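Local structure of Sso-CP2 metallo-carboxypetidase (Sulfolobus solfataricus, 4MMO) at residues A[69-74]-A[136-141]. The protein probably acts as a zinc-dependent carboxypeptidase of the M20 family, removing residues from the C-terminal end of peptides. Sequence-based numbering, arbitrary orientation.
Sequences YNHYDV and EEEIGS
D73, at the turn after strand 65-71, turns its carboxylate toward the E136-E137 peptide and receives the N-H groups of E137 and E138. E136 gathers its own loop, its O accepting from I139 N and S141 N on opposite faces of the carbonyl plane. E137 N gives a weak hydrogen bond to D73 OD1. E137 throws CG away from its backbone N (chi1 -164°) and bends at chi2, laying its side chain over one face of the H71 ring: E137 CB stands 3.6 Å from the centroid of that ring in a CH-pi contact, and E137 OE1 lies above its rim, 3.2 Å from H71 NE2, a contact over the face and not a hydrogen bond. Y69 OH meets E137 CG at 3.2 Å, near the plane of the Y69 ring. E138 N makes the straighter bond, 2.8 Å to the syn lone pair of D73 OD2, which is also hydrogen-bonded to S18. Bent at chi2, the E138 chain passes D73 OD2 and V74 C, bringing E138 OE2 3.4 Å from H71 CE1, its carboxylate nearly perpendicular to the ring; OE1 is hydrogen-bonded to Q75. S141 OG and Y69 OH are both hydrogen-bonded to E134. H71 ND1 donates to D73 O in the ring plane, 2.9 Å away, fixing the ring's rotation and leaving NE2 to the zinc ion. An alanine in place of this histidine would remove a zinc ligand and is likely to leave E137 without the ring it packs on. With H71 ending strand 65-71, D104 in helix 102-121, E163 just past strand 159-161, and E137 and E138, which can also bind zinc though neither does so in this chain, this is an M20 peptidase metal centre.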
# COMPACT_ATOMS: atom_id res chain seq x y z
N TYR A 69 25.45 -21.04 -17.38
CA TYR A 69 24.84 -20.47 -16.18
C TYR A 69 23.41 -20.97 -16.00
O TYR A 69 22.61 -20.98 -16.93
CB TYR A 69 24.84 -18.93 -16.27
CG TYR A 69 23.97 -18.25 -15.23
CD1 TYR A 69 22.62 -18.02 -15.48
CD2 TYR A 69 24.49 -17.83 -14.02
CE1 TYR A 69 21.82 -17.40 -14.54
CE2 TYR A 69 23.69 -17.20 -13.07
CZ TYR A 69 22.35 -16.99 -13.34
OH TYR A 69 21.55 -16.37 -12.41
N ASN A 70 23.11 -21.40 -14.77
CA ASN A 70 21.74 -21.71 -14.37
C ASN A 70 21.58 -21.35 -12.90
O ASN A 70 22.55 -21.01 -12.23
CB ASN A 70 21.43 -23.19 -14.59
CG ASN A 70 21.27 -23.54 -16.06
OD1 ASN A 70 22.15 -24.16 -16.66
ND2 ASN A 70 20.14 -23.17 -16.64
N HIS A 71 20.35 -21.40 -12.38
CA HIS A 71 20.13 -21.13 -10.96
C HIS A 71 19.22 -22.19 -10.35
O HIS A 71 18.20 -22.55 -10.93
CB HIS A 71 19.58 -19.73 -10.73
CG HIS A 71 18.23 -19.49 -11.35
ND1 HIS A 71 17.06 -19.87 -10.75
CD2 HIS A 71 17.89 -18.90 -12.52
CE1 HIS A 71 16.04 -19.52 -11.52
NE2 HIS A 71 16.52 -18.94 -12.60
N TYR A 72 19.61 -22.67 -9.17
CA TYR A 72 18.88 -23.75 -8.50
C TYR A 72 17.80 -23.22 -7.55
O TYR A 72 16.98 -23.99 -7.07
CB TYR A 72 19.84 -24.68 -7.76
CG TYR A 72 20.65 -24.03 -6.66
CD1 TYR A 72 20.16 -23.95 -5.36
CD2 TYR A 72 21.92 -23.52 -6.92
CE1 TYR A 72 20.91 -23.36 -4.35
CE2 TYR A 72 22.67 -22.93 -5.92
CZ TYR A 72 22.16 -22.85 -4.64
OH TYR A 72 22.91 -22.27 -3.64
N ASP A 73 17.80 -21.92 -7.30
CA ASP A 73 16.78 -21.32 -6.45
C ASP A 73 15.51 -21.07 -7.25
O ASP A 73 15.56 -20.88 -8.46
CB ASP A 73 17.26 -20.02 -5.81
CG ASP A 73 17.55 -18.93 -6.84
OD1 ASP A 73 18.30 -19.21 -7.80
OD2 ASP A 73 17.04 -17.80 -6.70
N VAL A 74 14.37 -21.08 -6.55
CA VAL A 74 13.06 -20.90 -7.18
C VAL A 74 12.27 -19.80 -6.48
O VAL A 74 12.62 -19.35 -5.40
CB VAL A 74 12.24 -22.19 -7.12
CG1 VAL A 74 12.92 -23.28 -7.94
CG2 VAL A 74 12.05 -22.65 -5.67
N GLU A 136 20.66 -17.32 -5.94
CA GLU A 136 20.08 -16.02 -5.62
C GLU A 136 19.47 -15.30 -6.83
O GLU A 136 19.20 -14.10 -6.76
CB GLU A 136 21.15 -15.10 -5.01
CG GLU A 136 21.75 -15.62 -3.72
CD GLU A 136 22.84 -14.71 -3.19
OE1 GLU A 136 23.48 -14.00 -3.99
OE2 GLU A 136 23.06 -14.69 -1.96
N GLU A 137 19.26 -16.02 -7.92
CA GLU A 137 18.75 -15.39 -9.14
C GLU A 137 17.38 -14.75 -8.90
O GLU A 137 17.09 -13.68 -9.44
CB GLU A 137 18.66 -16.41 -10.28
CG GLU A 137 18.52 -15.77 -11.66
CD GLU A 137 17.09 -15.37 -12.00
OE1 GLU A 137 16.15 -15.99 -11.47
OE2 GLU A 137 16.93 -14.44 -12.81
N GLU A 138 16.55 -15.42 -8.11
CA GLU A 138 15.20 -14.94 -7.84
C GLU A 138 15.18 -13.76 -6.87
O GLU A 138 14.13 -13.13 -6.69
CB GLU A 138 14.34 -16.08 -7.29
CG GLU A 138 14.22 -17.27 -8.23
CD GLU A 138 13.45 -16.95 -9.49
OE1 GLU A 138 12.96 -15.81 -9.63
OE2 GLU A 138 13.32 -17.85 -10.35
N ILE A 139 16.32 -13.48 -6.24
CA ILE A 139 16.45 -12.32 -5.36
C ILE A 139 17.51 -11.34 -5.87
O ILE A 139 18.17 -10.67 -5.09
CB ILE A 139 16.77 -12.73 -3.90
CG1 ILE A 139 18.09 -13.52 -3.83
CG2 ILE A 139 15.63 -13.56 -3.33
CD1 ILE A 139 18.61 -13.72 -2.43
N GLY A 140 17.66 -11.29 -7.19
CA GLY A 140 18.50 -10.27 -7.81
C GLY A 140 19.98 -10.58 -7.89
O GLY A 140 20.76 -9.70 -8.27
N SER A 141 20.38 -11.80 -7.54
CA SER A 141 21.78 -12.21 -7.62
C SER A 141 22.69 -11.25 -6.86
O SER A 141 23.76 -10.88 -7.34
CB SER A 141 22.24 -12.29 -9.09
OG SER A 141 21.39 -13.12 -9.86